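Acetylserotonin O-methyltransferase (Homo sapiens, PDB 4A6D) catalyses the transfer of a methyl group from S-adenosyl-L-methionine to N-acetylserotonin, yielding melatonin, and works as a homodimer. Local coordinates at residues D246-A251 with Y270-P275; H264-I269 with G277-I282; C184-G189 with D240-A245. All coordinates share one frame; numbering follows the deposited sequence.

Contact 1. Residues D246-A251 with Y270-P275; sequences DLYILA and YHTCKP. With ZN (zinc ion), chain B; SAM (S-adenosylmethionine), chain D.
K274 NZ and D246 OD1 form a short salt bridge, 2.5 Å apart, that ties the loop after helix 259-272 to the residue leading into strand 247-251. The ammonium group uses the anti lone pair of OD1, the one turned away from OD2. OD2 is held by the backbone N of L182, so the carboxylate is gripped at both oxygens. The lysine reaches across by a bend at its far end: chi4 is -6°, nearly eclipsed, and CE also comes within 3.1 Å of D246 OD1. Were D246 shortened to an alanine, the K274 ammonium would probably lose this partner and the L182 amide its side-chain acceptor. Deeper in, Y248 faces T272 and C273. C273 SG lies 3.7 Å from Y248 CD2, at the ring edge: the line from the ring centroid to the sulfur is 73° off the normal, a Cys sulfur-aromatic contact. T272 CG2 comes obliquely to the ring and sits 3.3 Å from Y248 OH; chi1 -54° sets OG1 beside the backbone N, where it bonds R268 O, and leaves CG2, anti to that N, facing the phenol. The phenol OH is itself hydrogen-bonded to P243 O. Away from this contact, A251 O accepts a hydrogen bond from the amino N of S-adenosylmethionine at 2.8 Å, and H271 NE2 binds zinc at 2.1 Å, together with E267. The chemistry is thus divided: exposed K274 and partly exposed D246 pair their charges on the surface side, while sulfur and phenol pack in the interior.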
# COMPACT_ATOMS: atom_id res chain seq x y z
N ASP A 246 -22.13 36.28 1.94
CA ASP A 246 -23.47 35.82 1.58
C ASP A 246 -23.41 34.32 1.57
O ASP A 246 -24.40 33.66 1.87
CB ASP A 246 -23.87 36.36 0.19
CG ASP A 246 -23.85 37.87 0.09
OD1 ASP A 246 -24.53 38.52 0.90
OD2 ASP A 246 -23.16 38.41 -0.79
N LEU A 247 -22.21 33.77 1.25
CA LEU A 247 -21.92 32.33 1.20
C LEU A 247 -20.64 31.98 1.94
O LEU A 247 -19.58 32.57 1.69
CB LEU A 247 -21.85 31.85 -0.26
CG LEU A 247 -21.55 30.37 -0.52
CD1 LEU A 247 -22.74 29.50 -0.21
CD2 LEU A 247 -21.09 30.15 -1.94
N TYR A 248 -20.74 31.00 2.85
CA TYR A 248 -19.58 30.43 3.54
C TYR A 248 -19.31 29.05 2.93
O TYR A 248 -20.24 28.24 2.81
CB TYR A 248 -19.80 30.38 5.06
CG TYR A 248 -19.83 31.77 5.66
CD1 TYR A 248 -18.65 32.41 6.05
CD2 TYR A 248 -21.02 32.49 5.76
CE1 TYR A 248 -18.66 33.71 6.52
CE2 TYR A 248 -21.04 33.80 6.25
CZ TYR A 248 -19.85 34.41 6.62
OH TYR A 248 -19.85 35.66 7.16
N ILE A 249 -18.07 28.80 2.46
CA ILE A 249 -17.67 27.52 1.84
C ILE A 249 -16.85 26.71 2.82
O ILE A 249 -15.88 27.22 3.36
CB ILE A 249 -16.91 27.73 0.49
CG1 ILE A 249 -17.68 28.69 -0.47
CG2 ILE A 249 -16.54 26.37 -0.17
CD1 ILE A 249 -16.93 29.09 -1.80
N LEU A 250 -17.24 25.45 3.07
CA LEU A 250 -16.46 24.56 3.95
C LEU A 250 -16.02 23.33 3.14
O LEU A 250 -16.80 22.38 3.00
CB LEU A 250 -17.24 24.13 5.21
CG LEU A 250 -17.44 25.13 6.35
CD1 LEU A 250 -18.36 24.54 7.39
CD2 LEU A 250 -16.14 25.46 7.05
N ALA A 251 -14.84 23.42 2.50
CA ALA A 251 -14.30 22.31 1.67
C ALA A 251 -13.26 21.57 2.50
O ALA A 251 -12.27 22.16 2.94
CB ALA A 251 -13.68 22.84 0.38
N TYR A 270 -23.98 30.03 11.11
CA TYR A 270 -25.41 30.32 11.05
C TYR A 270 -25.74 31.73 11.61
O TYR A 270 -26.37 32.52 10.91
CB TYR A 270 -26.23 29.24 11.75
CG TYR A 270 -27.72 29.52 11.65
CD1 TYR A 270 -28.44 29.14 10.53
CD2 TYR A 270 -28.41 30.15 12.68
CE1 TYR A 270 -29.79 29.43 10.41
CE2 TYR A 270 -29.77 30.44 12.58
CZ TYR A 270 -30.45 30.08 11.44
OH TYR A 270 -31.80 30.28 11.37
N HIS A 271 -25.30 32.02 12.84
CA HIS A 271 -25.50 33.29 13.52
C HIS A 271 -24.80 34.46 12.86
O HIS A 271 -25.22 35.59 13.06
CB HIS A 271 -25.23 33.17 15.02
CG HIS A 271 -26.23 32.29 15.71
ND1 HIS A 271 -27.56 32.68 15.87
CD2 HIS A 271 -26.09 31.03 16.18
CE1 HIS A 271 -28.16 31.67 16.48
NE2 HIS A 271 -27.32 30.65 16.68
N THR A 272 -23.81 34.19 11.99
CA THR A 272 -23.12 35.20 11.19
C THR A 272 -23.92 35.46 9.87
O THR A 272 -23.88 36.57 9.36
CB THR A 272 -21.65 34.81 10.97
OG1 THR A 272 -21.04 34.55 12.25
CG2 THR A 272 -20.85 35.90 10.28
N CYS A 273 -24.63 34.43 9.34
CA CYS A 273 -25.42 34.55 8.12
C CYS A 273 -26.62 35.48 8.28
O CYS A 273 -27.13 35.67 9.38
CB CYS A 273 -25.85 33.18 7.57
SG CYS A 273 -24.55 32.26 6.70
N LYS A 274 -27.11 35.97 7.16
CA LYS A 274 -28.28 36.82 7.09
C LYS A 274 -29.30 36.05 6.25
O LYS A 274 -28.91 35.07 5.62
CB LYS A 274 -27.92 38.20 6.49
CG LYS A 274 -27.49 38.13 5.03
CD LYS A 274 -27.46 39.47 4.29
CE LYS A 274 -26.42 39.46 3.20
NZ LYS A 274 -25.57 38.21 3.17
N PRO A 275 -30.61 36.44 6.25
CA PRO A 275 -31.60 35.73 5.42
C PRO A 275 -31.14 35.61 3.97
O PRO A 275 -30.62 36.58 3.42
CB PRO A 275 -32.83 36.64 5.51
CG PRO A 275 -32.70 37.29 6.78
CD PRO A 275 -31.24 37.54 6.99
ZN ZN B . -27.96 28.71 17.26
N SAM D . -10.32 23.96 2.07
CA SAM D . -8.99 23.46 1.63
C SAM D . -8.98 22.34 0.58
O SAM D . -9.93 21.58 0.53
OXT SAM D . -8.02 22.15 -0.24
CB SAM D . -8.23 23.11 2.88
CG SAM D . -8.77 21.88 3.61
SD SAM D . -7.66 21.53 5.02
CE SAM D . -8.13 19.89 5.39
C5' SAM D . -8.53 22.28 6.44
C4' SAM D . -8.12 23.76 6.43
O4' SAM D . -8.71 24.30 7.60
C3' SAM D . -6.56 23.96 6.55
O3' SAM D . -6.08 24.87 5.55
C2' SAM D . -6.41 24.47 8.02
O2' SAM D . -5.31 25.34 8.32
C1' SAM D . -7.75 25.19 8.22
N9 SAM D . -8.10 25.36 9.65
C8 SAM D . -8.03 24.39 10.64
N7 SAM D . -8.43 24.88 11.78
C5 SAM D . -8.72 26.23 11.61
C6 SAM D . -9.16 27.28 12.44
N6 SAM D . -9.44 27.01 13.74
N1 SAM D . -9.39 28.53 11.90
C2 SAM D . -9.11 28.80 10.62
N3 SAM D . -8.68 27.82 9.81
C4 SAM D . -8.53 26.55 10.23
O HOH W 1 -29.51 29.74 18.46

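Contact 2. Residues H264-I269 with G277-I282; sequences HLLERI and GGILVI. With ZN (zinc ion), chain B.
No ring or other flat group takes part where L266 and I269 meet I279 across this contact; the packing is of aliphatic branches alone, and the nearby aromatic ring that I279 touches, F326, comes from a loop. The pairing is the return half of a beta-alpha-beta crossover in the Rossmann-like methyltransferase domain: helix 259-272 lies against strand 278-283, the strand to which it leads. I279 is the strand residue that carries the contact. Its CG1 stands anti to the backbone N, chi1 -176°, which extends the chain toward the helix and brings CD1 up against both L266 and I269, about one helical turn apart. Both cross the isoleucine at about a right angle. I269 also rests on Y248 and L250 of the neighbouring strand, while L266 passes on to L320, L321 and A324 of helix 314-324, so the small interface continues into a larger apolar core. Residues on other sides of the helix serve different ends: E267 OE1 binds zinc at 2.2 Å, sharing it with H271 and a water, and R268 NE donates to F237 O. At the centre, I279 CD1 sits 3.5 Å from L266 CD2 and 3.9 Å from I269 CD1.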
# COMPACT_ATOMS: atom_id res chain seq x y z
N HIS A 264 -20.45 23.28 16.66
CA HIS A 264 -20.00 24.58 17.16
C HIS A 264 -19.70 25.56 16.01
O HIS A 264 -20.22 26.68 16.01
CB HIS A 264 -18.80 24.41 18.11
CG HIS A 264 -18.21 25.69 18.61
ND1 HIS A 264 -16.85 25.95 18.51
CD2 HIS A 264 -18.80 26.75 19.22
CE1 HIS A 264 -16.67 27.15 19.04
NE2 HIS A 264 -17.81 27.66 19.48
N LEU A 265 -18.90 25.12 15.02
CA LEU A 265 -18.53 25.93 13.86
C LEU A 265 -19.78 26.27 13.02
O LEU A 265 -19.95 27.43 12.62
CB LEU A 265 -17.45 25.23 13.00
CG LEU A 265 -17.11 25.94 11.67
CD1 LEU A 265 -16.52 27.37 11.92
CD2 LEU A 265 -16.20 25.12 10.83
N LEU A 266 -20.67 25.26 12.76
CA LEU A 266 -21.87 25.49 12.01
C LEU A 266 -22.77 26.53 12.65
O LEU A 266 -23.32 27.37 11.93
CB LEU A 266 -22.62 24.19 11.71
CG LEU A 266 -21.92 23.20 10.73
CD1 LEU A 266 -22.73 21.97 10.58
CD2 LEU A 266 -21.68 23.82 9.38
N GLU A 267 -22.86 26.52 14.00
CA GLU A 267 -23.65 27.45 14.81
C GLU A 267 -23.14 28.89 14.66
O GLU A 267 -23.93 29.81 14.42
CB GLU A 267 -23.65 27.01 16.29
CG GLU A 267 -24.61 25.88 16.62
CD GLU A 267 -26.10 26.19 16.75
OE1 GLU A 267 -26.52 27.33 16.43
OE2 GLU A 267 -26.85 25.29 17.19
N ARG A 268 -21.81 29.08 14.71
CA ARG A 268 -21.14 30.38 14.55
C ARG A 268 -21.42 30.97 13.17
O ARG A 268 -21.76 32.15 13.07
CB ARG A 268 -19.64 30.23 14.81
CG ARG A 268 -19.36 29.85 16.26
CD ARG A 268 -17.93 30.09 16.75
NE ARG A 268 -17.11 30.77 15.76
CZ ARG A 268 -16.78 32.05 15.80
NH1 ARG A 268 -17.12 32.80 16.84
NH2 ARG A 268 -16.08 32.58 14.82
N ILE A 269 -21.34 30.12 12.10
CA ILE A 269 -21.61 30.48 10.70
C ILE A 269 -23.07 30.86 10.57
O ILE A 269 -23.37 31.89 9.99
CB ILE A 269 -21.25 29.32 9.73
CG1 ILE A 269 -19.74 28.97 9.82
CG2 ILE A 269 -21.72 29.64 8.29
CD1 ILE A 269 -19.38 27.69 8.96
N GLY A 277 -28.69 33.79 3.06
CA GLY A 277 -27.31 33.37 3.19
C GLY A 277 -27.16 31.87 2.97
O GLY A 277 -28.10 31.10 3.23
N GLY A 278 -26.00 31.45 2.49
CA GLY A 278 -25.75 30.05 2.21
C GLY A 278 -24.49 29.48 2.83
O GLY A 278 -23.53 30.20 3.15
N ILE A 279 -24.48 28.16 2.94
CA ILE A 279 -23.34 27.38 3.39
C ILE A 279 -23.11 26.28 2.35
O ILE A 279 -24.03 25.52 2.05
CB ILE A 279 -23.43 26.87 4.85
CG1 ILE A 279 -22.12 26.14 5.25
CG2 ILE A 279 -24.71 26.02 5.09
CD1 ILE A 279 -21.93 25.95 6.59
N LEU A 280 -21.92 26.28 1.73
CA LEU A 280 -21.54 25.32 0.72
C LEU A 280 -20.53 24.39 1.33
O LEU A 280 -19.42 24.81 1.63
CB LEU A 280 -20.98 25.99 -0.55
CG LEU A 280 -20.60 25.00 -1.70
CD1 LEU A 280 -21.82 24.29 -2.27
CD2 LEU A 280 -19.86 25.70 -2.80
N VAL A 281 -20.95 23.14 1.57
CA VAL A 281 -20.15 22.08 2.18
C VAL A 281 -19.65 21.19 1.05
O VAL A 281 -20.45 20.72 0.25
CB VAL A 281 -20.92 21.30 3.28
CG1 VAL A 281 -20.12 20.07 3.74
CG2 VAL A 281 -21.28 22.22 4.46
N ILE A 282 -18.32 21.06 0.94
CA ILE A 282 -17.70 20.26 -0.12
C ILE A 282 -16.95 19.12 0.52
O ILE A 282 -15.93 19.35 1.16
CB ILE A 282 -16.83 21.07 -1.11
CG1 ILE A 282 -17.69 22.11 -1.85
CG2 ILE A 282 -16.09 20.11 -2.10
CD1 ILE A 282 -16.95 23.19 -2.46
ZN ZN B . -27.96 28.71 17.26
O HOH W 1 -29.51 29.74 18.46

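Contact 3. Residues C184-G189 with D240-A245; sequences CDLGGG and DPLPEA. With SAM (S-adenosylmethionine), chain D.
C184 and L186, on the same side of strand 182-186, meet the loop 240-245, and C184 loses the most surface to it. Its chi1 of 178° holds SG anti to the backbone N, turned to the ring of P243, 3.7 Å from P243 CG and 3.8 Å from P243 CD. Its CB meets the methyl of A245 at 3.7 Å, CB to CB, where the two backbones come closest. Two residues on, L186 sends one branch to the loop: its CD2 lies 3.9 Å from L242 CD2, and the two leucines cross at about a right angle. The contact is entirely apolar, and the four residues L186, L242, C184 and A245 are buried. The end of the strand enters a glycine-rich type II turn, D185 to G188, of the kind that binds the cofactor in Rossmann-like methyltransferases. G187 O accepts a hydrogen bond from the amino N of S-adenosylmethionine at 2.8 Å. With phi at 81°, G187 has a conformation that favours glycine, and a side chain there would run into the ribose O4' of the cofactor. Loop 240-245 packs on the strand that leads into this turn. Around it, P243 and C184 also touch F209 of strand 205-210, C184 and L186 lie against Y248 of strand 247-251, and I269 of helix 259-272 packs on both L186 and L242.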
# COMPACT_ATOMS: atom_id res chain seq x y z
N CYS A 184 -16.95 33.56 1.31
CA CYS A 184 -15.85 33.32 2.25
C CYS A 184 -15.50 31.84 2.27
O CYS A 184 -16.36 31.01 2.55
CB CYS A 184 -16.14 33.86 3.65
SG CYS A 184 -14.82 33.52 4.85
N ASP A 185 -14.24 31.51 1.94
CA ASP A 185 -13.74 30.13 1.98
C ASP A 185 -13.10 29.91 3.35
O ASP A 185 -11.99 30.40 3.60
CB ASP A 185 -12.76 29.80 0.84
CG ASP A 185 -12.54 28.31 0.62
OD1 ASP A 185 -13.11 27.50 1.39
OD2 ASP A 185 -11.76 27.95 -0.29
N LEU A 186 -13.85 29.27 4.26
CA LEU A 186 -13.42 29.03 5.64
C LEU A 186 -12.49 27.86 5.66
O LEU A 186 -12.92 26.75 5.36
CB LEU A 186 -14.62 28.76 6.54
CG LEU A 186 -15.53 29.93 6.82
CD1 LEU A 186 -16.83 29.45 7.35
CD2 LEU A 186 -14.91 30.89 7.80
N GLY A 187 -11.23 28.12 5.95
CA GLY A 187 -10.20 27.08 5.92
C GLY A 187 -9.79 26.90 4.48
O GLY A 187 -9.55 25.78 4.04
N GLY A 188 -9.77 28.01 3.74
CA GLY A 188 -9.47 28.04 2.31
C GLY A 188 -8.06 27.70 1.88
O GLY A 188 -7.81 27.58 0.68
N GLY A 189 -7.14 27.59 2.84
CA GLY A 189 -5.74 27.24 2.60
C GLY A 189 -5.01 28.21 1.69
O GLY A 189 -5.06 29.43 1.91
N ASP A 240 -12.88 33.65 16.37
CA ASP A 240 -12.71 35.00 15.80
C ASP A 240 -13.93 35.49 15.04
O ASP A 240 -14.74 34.65 14.68
CB ASP A 240 -11.50 35.00 14.88
CG ASP A 240 -10.18 34.94 15.62
OD1 ASP A 240 -10.18 35.12 16.86
OD2 ASP A 240 -9.15 34.81 14.95
N PRO A 241 -14.14 36.81 14.78
CA PRO A 241 -15.30 37.18 13.95
C PRO A 241 -15.04 36.72 12.51
O PRO A 241 -13.88 36.77 12.04
CB PRO A 241 -15.39 38.71 14.08
CG PRO A 241 -14.00 39.13 14.45
CD PRO A 241 -13.31 37.99 15.12
N LEU A 242 -16.07 36.18 11.85
CA LEU A 242 -15.91 35.69 10.47
C LEU A 242 -16.07 36.86 9.52
O LEU A 242 -16.80 37.81 9.84
CB LEU A 242 -16.91 34.57 10.11
CG LEU A 242 -17.07 33.35 11.04
CD1 LEU A 242 -18.22 32.46 10.57
CD2 LEU A 242 -15.81 32.57 11.16
N PRO A 243 -15.36 36.84 8.36
CA PRO A 243 -15.57 37.91 7.35
C PRO A 243 -17.05 37.94 6.93
O PRO A 243 -17.67 36.88 6.94
CB PRO A 243 -14.69 37.46 6.17
CG PRO A 243 -13.69 36.48 6.79
CD PRO A 243 -14.46 35.78 7.86
N GLU A 244 -17.63 39.12 6.61
CA GLU A 244 -19.04 39.19 6.17
C GLU A 244 -19.11 38.57 4.82
O GLU A 244 -18.21 38.77 4.00
CB GLU A 244 -19.58 40.63 6.13
CG GLU A 244 -20.22 41.05 7.44
CD GLU A 244 -19.67 42.36 8.01
OE1 GLU A 244 -18.51 42.37 8.48
OE2 GLU A 244 -20.42 43.37 7.98
N ALA A 245 -20.13 37.72 4.61
CA ALA A 245 -20.29 36.97 3.36
C ALA A 245 -21.73 36.51 3.21
O ALA A 245 -22.46 36.38 4.20
CB ALA A 245 -19.36 35.75 3.36
N SAM D . -10.32 23.96 2.07
CA SAM D . -8.99 23.46 1.63
C SAM D . -8.98 22.34 0.58
O SAM D . -9.93 21.58 0.53
OXT SAM D . -8.02 22.15 -0.24
CB SAM D . -8.23 23.11 2.88
CG SAM D . -8.77 21.88 3.61
SD SAM D . -7.66 21.53 5.02
CE SAM D . -8.13 19.89 5.39
C5' SAM D . -8.53 22.28 6.44
C4' SAM D . -8.12 23.76 6.43
O4' SAM D . -8.71 24.30 7.60
C3' SAM D . -6.56 23.96 6.55
O3' SAM D . -6.08 24.87 5.55
C2' SAM D . -6.41 24.47 8.02
O2' SAM D . -5.31 25.34 8.32
C1' SAM D . -7.75 25.19 8.22
N9 SAM D . -8.10 25.36 9.65
C8 SAM D . -8.03 24.39 10.64
N7 SAM D . -8.43 24.88 11.78
C5 SAM D . -8.72 26.23 11.61
C6 SAM D . -9.16 27.28 12.44
N6 SAM D . -9.44 27.01 13.74
N1 SAM D . -9.39 28.53 11.90
C2 SAM D . -9.11 28.80 10.62
N3 SAM D . -8.68 27.82 9.81
C4 SAM D . -8.53 26.55 10.23

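How the contacts relate
All three contacts lie within the O-methyltransferase domain, on one seven-stranded mixed sheet. Along the chain, contact 3 closes before the other two begin, whereas the segments of contacts 1 and 2 alternate, because strand 247-251, helix 259-272 and strand 278-283 form a single beta-alpha-beta unit. Contacts 1 and 2, their centres about 5 Å apart, share helix 259-272 and the zinc bound to it; the centre of contact 3 lies about 9 Å from that of contact 1 and about 10 Å from that of contact 2. Strand 247-251 runs between strands 182-186 and 278-283, and R268 NH2 bonds D240 O, linking contacts 2 and 3. Contacts 1 and 3 both reach S-adenosylmethionine, whose amino group is held by carbonyls at, or just past, the ends of two neighbouring strands.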